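Local coordinates for PKS_KS domain-containing protein (Photorhabdus luminescens subsp. laumondii, PDB 6SMO) that is probably a 3-oxoacyl-[acyl-carrier-protein] synthase of the thiolase-like superfamily, and binds a poly-oxo dodecanal chain in its ketosynthase pocket, at residues B[116-121]-B[210-215]; B[123-128]-B[172-177]; B[144-149]-B[154-159]; B[345-350]-B[404-409]; B[380-385]-B[421-426]. All blocks are in the same frame, centred on the assembly; numbering follows the deposited sequence.

Interaction 1 of 5, residues B[116-121]-B[210-215]; sequences SDIDGR and ADIMLA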
# COMPACT_ATOMS: atom_id res chain seq x y z
N SER B 116 -12.04 -21.73 -21.89
CA SER B 116 -12.54 -21.42 -23.25
C SER B 116 -12.76 -19.90 -23.41
O SER B 116 -12.29 -19.35 -24.42
CB SER B 116 -13.82 -22.17 -23.54
OG SER B 116 -13.67 -23.55 -23.24
N ASP B 117 -13.44 -19.28 -22.45
CA ASP B 117 -13.79 -17.83 -22.45
C ASP B 117 -12.55 -16.98 -22.18
O ASP B 117 -12.43 -15.90 -22.79
CB ASP B 117 -14.88 -17.51 -21.42
CG ASP B 117 -16.24 -18.12 -21.73
OD1 ASP B 117 -16.61 -18.16 -22.92
OD2 ASP B 117 -16.91 -18.56 -20.77
N ILE B 118 -11.66 -17.44 -21.29
CA ILE B 118 -10.50 -16.65 -20.76
C ILE B 118 -9.38 -16.67 -21.81
O ILE B 118 -8.95 -17.77 -22.20
CB ILE B 118 -10.02 -17.20 -19.41
CG1 ILE B 118 -11.14 -17.25 -18.37
CG2 ILE B 118 -8.82 -16.41 -18.90
CD1 ILE B 118 -10.88 -18.20 -17.22
N ASP B 119 -8.93 -15.48 -22.23
CA ASP B 119 -7.67 -15.27 -23.00
C ASP B 119 -6.59 -14.78 -22.03
O ASP B 119 -6.71 -13.64 -21.55
CB ASP B 119 -7.89 -14.28 -24.16
CG ASP B 119 -6.66 -14.02 -25.00
OD1 ASP B 119 -5.78 -14.91 -25.06
OD2 ASP B 119 -6.57 -12.93 -25.59
N GLY B 120 -5.58 -15.62 -21.77
CA GLY B 120 -4.53 -15.39 -20.76
C GLY B 120 -3.85 -14.04 -20.90
O GLY B 120 -3.67 -13.36 -19.87
N ARG B 121 -3.51 -13.65 -22.14
CA ARG B 121 -2.75 -12.41 -22.47
C ARG B 121 -3.57 -11.17 -22.09
O ARG B 121 -2.94 -10.13 -21.80
CB ARG B 121 -2.40 -12.38 -23.96
CG ARG B 121 -1.39 -13.44 -24.39
CD ARG B 121 -1.21 -13.48 -25.90
NE ARG B 121 -0.19 -14.43 -26.31
CZ ARG B 121 -0.37 -15.74 -26.47
NH1 ARG B 121 0.64 -16.50 -26.85
NH2 ARG B 121 -1.55 -16.29 -26.24
N ALA B 210 -6.41 -4.96 -20.95
CA ALA B 210 -7.07 -6.20 -20.47
C ALA B 210 -8.55 -6.21 -20.89
O ALA B 210 -9.14 -5.13 -21.03
CB ALA B 210 -6.93 -6.30 -18.97
N ASP B 211 -9.10 -7.42 -21.07
CA ASP B 211 -10.55 -7.66 -21.33
C ASP B 211 -11.21 -8.10 -20.01
O ASP B 211 -12.27 -7.54 -19.68
CB ASP B 211 -10.75 -8.70 -22.43
CG ASP B 211 -10.34 -8.22 -23.81
OD1 ASP B 211 -10.47 -7.01 -24.08
OD2 ASP B 211 -9.89 -9.07 -24.61
N ILE B 212 -10.59 -9.05 -19.31
CA ILE B 212 -11.00 -9.54 -17.96
C ILE B 212 -9.96 -9.05 -16.94
O ILE B 212 -8.80 -8.86 -17.33
CB ILE B 212 -11.14 -11.08 -17.94
CG1 ILE B 212 -11.83 -11.62 -19.20
CG2 ILE B 212 -11.84 -11.54 -16.67
CD1 ILE B 212 -11.60 -13.09 -19.44
N MET B 213 -10.37 -8.86 -15.68
CA MET B 213 -9.47 -8.44 -14.57
C MET B 213 -10.06 -8.89 -13.23
O MET B 213 -11.17 -8.45 -12.89
CB MET B 213 -9.28 -6.92 -14.57
CG MET B 213 -7.97 -6.47 -13.96
SD MET B 213 -6.56 -6.67 -15.07
CE MET B 213 -5.21 -6.28 -13.97
N LEU B 214 -9.32 -9.73 -12.50
CA LEU B 214 -9.66 -10.17 -11.12
C LEU B 214 -9.06 -9.16 -10.13
O LEU B 214 -7.82 -9.14 -9.99
CB LEU B 214 -9.11 -11.59 -10.89
CG LEU B 214 -9.62 -12.30 -9.63
CD1 LEU B 214 -9.78 -13.79 -9.88
CD2 LEU B 214 -8.70 -12.05 -8.45
N ALA B 215 -9.91 -8.36 -9.48
CA ALA B 215 -9.52 -7.24 -8.59
C ALA B 215 -10.15 -7.43 -7.21
O ALA B 215 -11.17 -8.14 -7.11
CB ALA B 215 -9.94 -5.93 -9.21

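Interaction 2 of 5, residues B[123-128]-B[172-177]; sequences FGVAIA and TSVAKK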
# COMPACT_ATOMS: atom_id res chain seq x y z
N PHE B 123 -5.99 -11.13 -19.59
CA PHE B 123 -6.54 -11.41 -18.24
C PHE B 123 -5.44 -11.21 -17.19
O PHE B 123 -4.43 -11.93 -17.24
CB PHE B 123 -7.12 -12.83 -18.18
CG PHE B 123 -7.49 -13.30 -16.80
CD1 PHE B 123 -8.27 -12.52 -15.96
CD2 PHE B 123 -7.07 -14.54 -16.33
CE1 PHE B 123 -8.61 -12.95 -14.69
CE2 PHE B 123 -7.41 -14.98 -15.06
CZ PHE B 123 -8.18 -14.18 -14.24
N GLY B 124 -5.66 -10.26 -16.26
CA GLY B 124 -4.68 -9.87 -15.22
C GLY B 124 -5.29 -9.87 -13.83
O GLY B 124 -6.53 -9.81 -13.73
N VAL B 125 -4.45 -9.94 -12.80
CA VAL B 125 -4.85 -10.00 -11.36
C VAL B 125 -4.40 -8.70 -10.67
O VAL B 125 -3.38 -8.13 -11.09
CB VAL B 125 -4.26 -11.24 -10.66
CG1 VAL B 125 -4.63 -11.30 -9.19
CG2 VAL B 125 -4.67 -12.52 -11.37
N ALA B 126 -5.16 -8.26 -9.66
CA ALA B 126 -4.85 -7.10 -8.79
C ALA B 126 -5.47 -7.31 -7.41
O ALA B 126 -6.56 -6.75 -7.16
CB ALA B 126 -5.34 -5.83 -9.45
N ILE B 127 -4.81 -8.10 -6.55
CA ILE B 127 -5.24 -8.39 -5.15
C ILE B 127 -4.35 -7.57 -4.20
O ILE B 127 -3.14 -7.84 -4.15
CB ILE B 127 -5.18 -9.90 -4.85
CG1 ILE B 127 -6.12 -10.69 -5.77
CG2 ILE B 127 -5.47 -10.17 -3.38
CD1 ILE B 127 -5.91 -12.18 -5.75
N ALA B 128 -4.96 -6.62 -3.48
CA ALA B 128 -4.28 -5.67 -2.57
C ALA B 128 -4.28 -6.22 -1.14
O ALA B 128 -5.06 -7.15 -0.85
CB ALA B 128 -4.96 -4.33 -2.65
N THR B 172 -0.18 -13.69 -7.06
CA THR B 172 0.58 -14.64 -7.92
C THR B 172 -0.08 -16.03 -7.88
O THR B 172 -0.13 -16.67 -8.95
CB THR B 172 2.05 -14.71 -7.51
OG1 THR B 172 2.13 -15.03 -6.12
CG2 THR B 172 2.80 -13.42 -7.78
N SER B 173 -0.55 -16.47 -6.71
CA SER B 173 -1.20 -17.79 -6.50
C SER B 173 -2.49 -17.88 -7.33
O SER B 173 -2.72 -18.94 -7.95
CB SER B 173 -1.48 -18.03 -5.04
OG SER B 173 -0.27 -18.13 -4.30
N VAL B 174 -3.29 -16.80 -7.34
CA VAL B 174 -4.57 -16.71 -8.10
C VAL B 174 -4.26 -16.63 -9.60
O VAL B 174 -4.97 -17.31 -10.38
CB VAL B 174 -5.42 -15.50 -7.62
CG1 VAL B 174 -6.58 -15.20 -8.56
CG2 VAL B 174 -5.92 -15.71 -6.20
N ALA B 175 -3.25 -15.85 -9.98
CA ALA B 175 -2.78 -15.69 -11.38
C ALA B 175 -2.31 -17.04 -11.93
O ALA B 175 -2.57 -17.31 -13.12
CB ALA B 175 -1.67 -14.66 -11.44
N LYS B 176 -1.64 -17.85 -11.10
CA LYS B 176 -1.15 -19.21 -11.45
C LYS B 176 -2.34 -20.15 -11.70
O LYS B 176 -2.28 -20.92 -12.68
CB LYS B 176 -0.26 -19.77 -10.33
CG LYS B 176 1.22 -19.41 -10.44
CD LYS B 176 2.02 -20.42 -11.25
CE LYS B 176 2.36 -21.67 -10.47
NZ LYS B 176 3.01 -22.69 -11.32
N LYS B 177 -3.38 -20.07 -10.86
CA LYS B 177 -4.51 -21.03 -10.82
C LYS B 177 -5.38 -20.90 -12.08
O LYS B 177 -5.80 -21.95 -12.60
CB LYS B 177 -5.35 -20.82 -9.55
CG LYS B 177 -6.33 -21.95 -9.24
CD LYS B 177 -7.05 -21.78 -7.92
CE LYS B 177 -8.03 -22.91 -7.63
NZ LYS B 177 -7.33 -24.17 -7.29

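Interaction 3 of 5, residues B[144-149]-B[154-159]; sequences ITKGGK and PDLIKS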
# COMPACT_ATOMS: atom_id res chain seq x y z
N ILE B 144 11.94 -18.56 15.97
CA ILE B 144 13.42 -18.58 15.76
C ILE B 144 14.14 -17.95 16.95
O ILE B 144 15.34 -18.24 17.12
CB ILE B 144 13.81 -17.91 14.42
CG1 ILE B 144 13.41 -16.43 14.36
CG2 ILE B 144 13.25 -18.71 13.25
CD1 ILE B 144 13.76 -15.74 13.06
N THR B 145 13.46 -17.11 17.74
CA THR B 145 14.01 -16.43 18.94
C THR B 145 13.53 -17.11 20.23
O THR B 145 13.91 -16.63 21.32
CB THR B 145 13.65 -14.93 18.95
OG1 THR B 145 12.23 -14.82 18.82
CG2 THR B 145 14.33 -14.16 17.84
N LYS B 146 12.74 -18.18 20.12
CA LYS B 146 12.16 -18.95 21.26
C LYS B 146 11.37 -18.00 22.16
O LYS B 146 11.87 -17.65 23.25
CB LYS B 146 13.25 -19.69 22.04
CG LYS B 146 13.85 -20.90 21.33
CD LYS B 146 14.71 -21.76 22.23
CE LYS B 146 15.10 -23.09 21.60
NZ LYS B 146 16.15 -22.92 20.56
N GLY B 147 10.17 -17.59 21.71
CA GLY B 147 9.24 -16.73 22.47
C GLY B 147 9.74 -15.31 22.63
O GLY B 147 9.28 -14.63 23.58
N GLY B 148 10.66 -14.86 21.76
CA GLY B 148 11.19 -13.49 21.73
C GLY B 148 12.14 -13.19 22.88
O GLY B 148 12.39 -11.99 23.12
N LYS B 149 12.66 -14.22 23.55
CA LYS B 149 13.55 -14.09 24.75
C LYS B 149 15.00 -13.93 24.29
O LYS B 149 15.67 -12.99 24.78
CB LYS B 149 13.40 -15.31 25.67
CG LYS B 149 12.23 -15.26 26.64
CD LYS B 149 12.47 -14.36 27.84
CE LYS B 149 11.26 -14.22 28.73
NZ LYS B 149 10.92 -15.49 29.42
N PRO B 154 19.82 -19.06 13.50
CA PRO B 154 19.79 -19.27 12.05
C PRO B 154 19.25 -20.65 11.63
O PRO B 154 18.58 -20.73 10.62
CB PRO B 154 21.26 -19.14 11.62
CG PRO B 154 21.91 -18.34 12.73
CD PRO B 154 21.17 -18.76 13.99
N ASP B 155 19.57 -21.69 12.42
CA ASP B 155 19.25 -23.12 12.11
C ASP B 155 17.73 -23.35 12.11
O ASP B 155 17.28 -24.20 11.33
CB ASP B 155 19.96 -24.08 13.07
CG ASP B 155 19.60 -23.87 14.53
OD1 ASP B 155 19.70 -22.72 15.00
OD2 ASP B 155 19.24 -24.87 15.19
N LEU B 156 16.98 -22.63 12.96
CA LEU B 156 15.52 -22.83 13.15
C LEU B 156 14.72 -22.22 11.98
O LEU B 156 13.53 -22.57 11.86
CB LEU B 156 15.08 -22.21 14.48
CG LEU B 156 15.38 -23.04 15.73
CD1 LEU B 156 15.03 -22.26 16.99
CD2 LEU B 156 14.64 -24.37 15.72
N ILE B 157 15.34 -21.36 11.16
CA ILE B 157 14.68 -20.73 9.97
C ILE B 157 14.44 -21.82 8.92
O ILE B 157 15.43 -22.34 8.37
CB ILE B 157 15.52 -19.56 9.40
CG1 ILE B 157 15.74 -18.45 10.43
CG2 ILE B 157 14.87 -19.01 8.13
CD1 ILE B 157 16.88 -17.52 10.09
N LYS B 158 13.17 -22.14 8.66
CA LYS B 158 12.75 -23.18 7.68
C LYS B 158 12.72 -22.56 6.27
O LYS B 158 12.70 -21.32 6.16
CB LYS B 158 11.38 -23.75 8.05
CG LYS B 158 11.37 -24.70 9.24
CD LYS B 158 11.93 -26.07 8.91
CE LYS B 158 11.94 -27.00 10.10
NZ LYS B 158 12.35 -28.38 9.72
N SER B 159 12.73 -23.42 5.25
CA SER B 159 12.64 -23.05 3.81
C SER B 159 11.27 -22.43 3.51
O SER B 159 11.20 -21.55 2.63
CB SER B 159 12.91 -24.25 2.93
OG SER B 159 12.89 -23.89 1.56

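Interaction 4 of 5, residues B[345-350]-B[404-409]; sequences NAIKFV and CDLDYI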
# COMPACT_ATOMS: atom_id res chain seq x y z
N ASN B 345 -18.66 15.85 6.73
CA ASN B 345 -18.33 17.24 6.29
C ASN B 345 -17.87 17.22 4.83
O ASN B 345 -18.12 18.23 4.13
CB ASN B 345 -17.29 17.90 7.20
CG ASN B 345 -17.82 18.22 8.58
OD1 ASN B 345 -19.00 18.55 8.74
ND2 ASN B 345 -16.96 18.15 9.58
N ALA B 346 -17.23 16.14 4.38
CA ALA B 346 -16.76 15.95 2.99
C ALA B 346 -17.96 15.86 2.04
O ALA B 346 -17.94 16.56 1.00
CB ALA B 346 -15.88 14.72 2.89
N ILE B 347 -18.96 15.05 2.39
CA ILE B 347 -20.23 14.86 1.61
C ILE B 347 -21.01 16.18 1.61
O ILE B 347 -21.59 16.52 0.57
CB ILE B 347 -21.06 13.69 2.17
CG1 ILE B 347 -20.33 12.35 2.01
CG2 ILE B 347 -22.44 13.64 1.55
CD1 ILE B 347 -20.81 11.27 2.94
N LYS B 348 -21.01 16.90 2.75
CA LYS B 348 -21.69 18.21 2.92
C LYS B 348 -21.06 19.27 1.99
O LYS B 348 -21.80 20.17 1.57
CB LYS B 348 -21.60 18.69 4.38
CG LYS B 348 -22.69 18.16 5.30
CD LYS B 348 -22.61 18.73 6.69
CE LYS B 348 -23.85 18.47 7.52
NZ LYS B 348 -23.82 19.21 8.80
N PHE B 349 -19.76 19.17 1.71
CA PHE B 349 -19.00 20.16 0.91
C PHE B 349 -19.31 19.98 -0.59
O PHE B 349 -19.52 21.00 -1.27
CB PHE B 349 -17.49 20.06 1.17
CG PHE B 349 -16.72 21.26 0.70
CD1 PHE B 349 -16.68 22.42 1.47
CD2 PHE B 349 -16.04 21.25 -0.51
CE1 PHE B 349 -15.97 23.53 1.04
CE2 PHE B 349 -15.33 22.36 -0.94
CZ PHE B 349 -15.30 23.50 -0.17
N VAL B 350 -19.35 18.74 -1.07
CA VAL B 350 -19.56 18.39 -2.51
C VAL B 350 -21.03 18.63 -2.86
O VAL B 350 -21.30 19.49 -3.72
CB VAL B 350 -19.12 16.95 -2.83
CG1 VAL B 350 -19.39 16.58 -4.28
CG2 VAL B 350 -17.66 16.72 -2.49
N CYS B 404 -22.43 14.84 13.17
CA CYS B 404 -22.88 13.85 12.14
C CYS B 404 -24.41 13.84 12.09
O CYS B 404 -25.02 13.06 12.85
CB CYS B 404 -22.34 12.46 12.46
SG CYS B 404 -20.54 12.37 12.52
N ASP B 405 -25.01 14.66 11.22
CA ASP B 405 -26.47 14.90 11.16
C ASP B 405 -27.00 14.63 9.74
O ASP B 405 -27.94 15.33 9.32
CB ASP B 405 -26.81 16.32 11.63
CG ASP B 405 -26.19 17.43 10.79
OD1 ASP B 405 -25.12 17.19 10.21
OD2 ASP B 405 -26.79 18.52 10.73
N LEU B 406 -26.44 13.63 9.05
CA LEU B 406 -26.94 13.13 7.74
C LEU B 406 -27.76 11.85 7.98
O LEU B 406 -27.77 11.37 9.13
CB LEU B 406 -25.76 12.85 6.80
CG LEU B 406 -24.92 14.07 6.41
CD1 LEU B 406 -23.58 13.64 5.82
CD2 LEU B 406 -25.67 14.96 5.43
N ASP B 407 -28.42 11.34 6.94
CA ASP B 407 -29.19 10.06 6.98
C ASP B 407 -28.19 8.90 6.91
O ASP B 407 -27.54 8.74 5.86
CB ASP B 407 -30.21 10.00 5.84
CG ASP B 407 -31.10 8.77 5.84
OD1 ASP B 407 -30.94 7.93 6.75
OD2 ASP B 407 -31.95 8.66 4.94
N TYR B 408 -28.07 8.13 8.00
CA TYR B 408 -27.10 7.01 8.14
C TYR B 408 -27.81 5.65 8.15
O TYR B 408 -27.13 4.63 8.38
CB TYR B 408 -26.24 7.21 9.40
CG TYR B 408 -25.43 8.48 9.39
CD1 TYR B 408 -24.48 8.71 8.40
CD2 TYR B 408 -25.62 9.45 10.36
CE1 TYR B 408 -23.74 9.89 8.38
CE2 TYR B 408 -24.88 10.63 10.35
CZ TYR B 408 -23.94 10.84 9.36
OH TYR B 408 -23.21 12.00 9.35
N ILE B 409 -29.13 5.63 7.89
CA ILE B 409 -29.95 4.39 7.76
C ILE B 409 -29.75 3.54 9.02
O ILE B 409 -29.21 2.44 8.95
CB ILE B 409 -29.57 3.62 6.48
CG1 ILE B 409 -29.35 4.55 5.29
CG2 ILE B 409 -30.60 2.54 6.17
CD1 ILE B 409 -28.24 4.10 4.38

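Interaction 5 of 5, residues B[380-385]-B[421-426]; sequences VALCLE and ALKLSS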
# COMPACT_ATOMS: atom_id res chain seq x y z
N VAL B 380 -18.10 -5.42 -2.75
CA VAL B 380 -18.94 -6.62 -3.06
C VAL B 380 -20.37 -6.34 -2.60
O VAL B 380 -21.31 -6.60 -3.38
CB VAL B 380 -18.37 -7.91 -2.42
CG1 VAL B 380 -19.37 -9.05 -2.44
CG2 VAL B 380 -17.06 -8.33 -3.08
N ALA B 381 -20.53 -5.84 -1.37
CA ALA B 381 -21.82 -5.47 -0.75
C ALA B 381 -22.51 -4.39 -1.59
O ALA B 381 -23.74 -4.48 -1.78
CB ALA B 381 -21.61 -5.01 0.67
N LEU B 382 -21.74 -3.40 -2.06
CA LEU B 382 -22.22 -2.26 -2.89
C LEU B 382 -22.82 -2.79 -4.20
O LEU B 382 -23.89 -2.29 -4.60
CB LEU B 382 -21.05 -1.31 -3.16
CG LEU B 382 -21.32 -0.17 -4.14
CD1 LEU B 382 -22.55 0.62 -3.74
CD2 LEU B 382 -20.11 0.75 -4.24
N CYS B 383 -22.16 -3.76 -4.84
CA CYS B 383 -22.59 -4.39 -6.12
C CYS B 383 -23.92 -5.13 -5.91
O CYS B 383 -24.79 -5.02 -6.79
CB CYS B 383 -21.52 -5.33 -6.66
SG CYS B 383 -20.02 -4.46 -7.20
N LEU B 384 -24.06 -5.84 -4.78
CA LEU B 384 -25.29 -6.59 -4.40
C LEU B 384 -26.43 -5.60 -4.10
O LEU B 384 -27.58 -5.92 -4.46
CB LEU B 384 -24.99 -7.47 -3.19
CG LEU B 384 -24.06 -8.66 -3.44
CD1 LEU B 384 -23.52 -9.21 -2.14
CD2 LEU B 384 -24.77 -9.74 -4.23
N GLU B 385 -26.11 -4.47 -3.47
CA GLU B 385 -27.09 -3.41 -3.10
C GLU B 385 -27.73 -2.82 -4.36
O GLU B 385 -28.97 -2.67 -4.38
CB GLU B 385 -26.42 -2.31 -2.27
CG GLU B 385 -26.29 -2.65 -0.80
CD GLU B 385 -25.56 -1.59 0.02
OE1 GLU B 385 -24.40 -1.28 -0.32
OE2 GLU B 385 -26.15 -1.08 0.99
N ALA B 421 -23.97 5.49 -7.39
CA ALA B 421 -23.46 5.16 -6.04
C ALA B 421 -22.02 5.66 -5.89
O ALA B 421 -21.24 5.53 -6.85
CB ALA B 421 -23.56 3.68 -5.80
N LEU B 422 -21.70 6.22 -4.71
CA LEU B 422 -20.32 6.61 -4.30
C LEU B 422 -19.80 5.59 -3.28
O LEU B 422 -20.63 5.01 -2.55
CB LEU B 422 -20.34 8.02 -3.71
CG LEU B 422 -19.86 9.14 -4.62
CD1 LEU B 422 -20.59 9.12 -5.96
CD2 LEU B 422 -20.04 10.49 -3.95
N LYS B 423 -18.48 5.39 -3.24
CA LYS B 423 -17.79 4.45 -2.32
C LYS B 423 -16.52 5.12 -1.80
O LYS B 423 -15.54 5.19 -2.56
CB LYS B 423 -17.49 3.14 -3.05
CG LYS B 423 -16.60 2.15 -2.30
CD LYS B 423 -17.24 1.55 -1.07
CE LYS B 423 -16.23 0.99 -0.09
NZ LYS B 423 -15.62 2.06 0.73
N LEU B 424 -16.55 5.60 -0.56
CA LEU B 424 -15.45 6.37 0.09
C LEU B 424 -14.56 5.40 0.88
O LEU B 424 -15.12 4.57 1.62
CB LEU B 424 -16.05 7.44 1.00
CG LEU B 424 -16.58 8.70 0.30
CD1 LEU B 424 -17.42 8.36 -0.92
CD2 LEU B 424 -17.39 9.54 1.27
N SER B 425 -13.24 5.51 0.72
CA SER B 425 -12.22 4.74 1.48
C SER B 425 -11.11 5.69 1.98
O SER B 425 -10.81 6.67 1.27
CB SER B 425 -11.65 3.61 0.66
OG SER B 425 -12.61 2.58 0.50
N SER B 426 -10.55 5.38 3.15
CA SER B 426 -9.47 6.16 3.82
C SER B 426 -8.50 5.19 4.50
O SER B 426 -8.96 4.14 4.99
CB SER B 426 -10.05 7.14 4.80
OG SER B 426 -10.78 8.16 4.14

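Interaction 1 of 5, residues B[116-121]-B[210-215]
I118 and I212 carry this contact, which joins a loop of the N-terminal half of the thiolase-like fold to the first residues of strand 212-219 in the large mixed sheet. The approach is one-sided. I212 points toward residues 116-121, and its CG1 branch lies anti to the carbonyl carbon, beside the backbone N (chi1 -42°). With the outer torsion near anti as well, CD1 is carried forward until it rests 4.0 Å from I118 CA. The side chain of I118 does not answer in kind: it stands across the approach, and its nearest atom to I212 CD1 is CG1, at 4.3 Å. The end of one isoleucine therefore rests against the root of the other, and their branches do not interlock. Both also touch F123 on the neighbouring strand 123-128, whose ring completes the apolar cluster, while H274 of helix 272-277 touches I212. Alternation along the strand takes M213 to helix 193-206, away from this loop.

Next to the isoleucines lies an acidic pair. D211 OD2 and D119 OD2 are 5.2 Å apart, too far for contact. D211 OD1 forms salt bridges with R27 and R122, which would be expected to offset much of the like-charge repulsion. R122 also pairs with D211 and I212 through its backbone, so the chain following the loop is tied to the start of the strand. At the outer limit of the contact, I212 CD1 comes within 4.5 Å of D117 O.

Interaction 2 of 5, residues B[123-128]-B[172-177]
Two residues before V174 and A175, which meet strand 123-128, T172 OG1 is held by several groups: it hydrogen-bonds S168 O one turn back, and weaker bonds link it to S169 O and to Q360 NE2 of the partner Ketoacyl_synth_N chain. The T172 carbonyl is used too, accepting from K176 N at 2.9 Å as a regular helical bond.

The contact itself is apolar. V125 directs CG2, the branch anti to its carbonyl carbon, into the helix, where it lies 3.7 Å from A175 CB and 4.3 Å from V174 CG1. Two residues on, I127 points the same way. Its CD1 comes down over the fork of V174, 3.6 Å from CG2 and 3.8 Å from CB, and the two side chains cross obliquely. Residues 125 and 127 face the helix because alternate positions of a strand share one face.

This is helix-on-sheet packing in the thiolase-like fold: helix 169-178 runs nearly antiparallel to strand 123-128, at 155°, and the axes of the two short segments approach to 8.3 Å. The small side chain of A175 is consistent with the near approach of the backbones there, V125 CA and A175 CA being 6.1 Å apart. V174 also touches A104 of helix 95-111, and A175 also meets F251 of the partner chain.

Interaction 3 of 5, residues B[144-149]-B[154-159]
I144 meets L156 and I157 mainly through one methyl group. I144 CG2 lies 3.8 Å from I157 CG1, the side chains slanting across each other, and also sits over the peptide that joins its two partners, 4.0 Å from both L156 C and I157 N. CG1 of I144 occupies the crowded position between backbone N and carbonyl carbon (chi1 62°), which leaves CG2 as the branch facing residues 156 and 157. L156 points toward I144 and K146 and ends near both: its CD1 is 4.0 Å from I144 O and 3.8 Å from K146 NZ. A bend at chi4 (75°) turns the lysine end, and the two side chains meet at about a right angle.

In the next shell, the chain reverses after helix 134-144. K146 takes positive phi in a Schellman motif and begins a type I' turn that runs to K149, with G147 and G148 at positive phi. T145 OG1 bonds L141 O and receives a weak bond from G148 N at 3.3 Å. Further out, the Ketoacyl_synth_N partner chain packs L193 on I144 and N196 on I157, so this projecting loop, far from the centre of the chain, belongs to the subunit interface.

Chemically, van der Waals contact does the work. The L156 methyl gives K146 NZ no polar partner, and D155 OD2, 6.5 Å from that NZ and not in contact, could act on this exposed lysine only at long range.

Interaction 4 of 5, residues B[345-350]-B[404-409]
K348 and D405 make the close part of this contact, while I347 and L406 fill its interior more loosely. K348 is extended beyond CG and reaches out from helix 337-350 so that NZ donates to D405 OD1 at 2.8 Å, in a salt bridge. The oxygen is met through its syn lone pair, on the side of the other oxygen, yet OD2 remains 3.6 Å from NZ, making the grip one-oxygen rather than two-pronged. The aspartate comes across the lysine at about a right angle, its CG set between the backbone N and the carbonyl carbon (chi1 61°).

Beneath the ion pair, L406 points at the helix and straddles two of its residues: CD1 is 4.4 Å from I347 CG2, and CD2 is 4.4 Å from K348 CG. These are wide contacts, and the burial of L406 owes much to other parts of the fold, namely I360, A355 and S344. The 404-409 loop is shaped by an Asx turn, in which I409 N donates to D407 OD1 at 3.1 Å, from the anti side and 32° out of the carboxylate plane. Y408 OH bonds S344 on the same helix, and its ring stacks with F251 of the same chain, giving the loop a second hold.

The contact thus fastens a long loop to helix 337-350 in the C-terminal half of the ketosynthase fold. Both K348 and D405 are partly exposed, so water would be expected to screen the bridge, whose strength is probably modest beside that of a buried pair.

Interaction 5 of 5, residues B[380-385]-B[421-426]
Apolar packing comes from L382, whose two methyls divide between two residues of strand 420-427. CD1 touches A421 CB at 3.8 Å, and CD2 lies 3.7 Å from K423 CB. With CG anti to the backbone N (chi1 173°), the leucine reaches out from helix 372-388 and its fork spans alternate strand positions, both of which face the helix. Y328, on the adjacent strand 326-330, also touches L382 and A421.

Polar contacts lie to one side of this packing. K423 offers the leucine only the root of its chain; bends at chi2 and chi4 swing the amine away, to donate to S425 OG at 3.1 Å. S425 OG is bonded to N375 of the same helix, and E378 is a weak, long ion partner of K423. The amine of this buried lysine is thus turned toward polar groups.

The helix also sends C383 and V380 to strand 29-37. Strand 420-427 ends at G427, which with F428 lines the pocket of the bound pentaoxo-dodecanal; the K423 side chain is about 11 Å from that ligand. Helix 372-388 thus lies between strands 420-427 and 29-37, as a helix of the central layer does in the layered alpha-beta-alpha-beta-alpha thiolase fold.

Interactions 1, 2 and 5 all reach the large mixed sheet. Interactions 1 and 2, centres about 11 Å apart, join directly: strands 212-219 and 123-128 are neighbours, with L214 N and O probably bonded to G124 O and A126 N. Interaction 5 lies about 23 Å from interaction 1, centre to centre, further along the sheet. Interaction 4, its centre about 16 Å from that of interaction 5, touches it where I347 meets L424, and their segments alternate along the chain. Interaction 3 stands apart, about 31 Å from interaction 2 between centres, on an extension that the partner chain packs against. In sequence, interaction 1 encloses 2, which encloses 3; interactions 4 and 5 follow, so the contacts divide between the two halves of the ketosynthase.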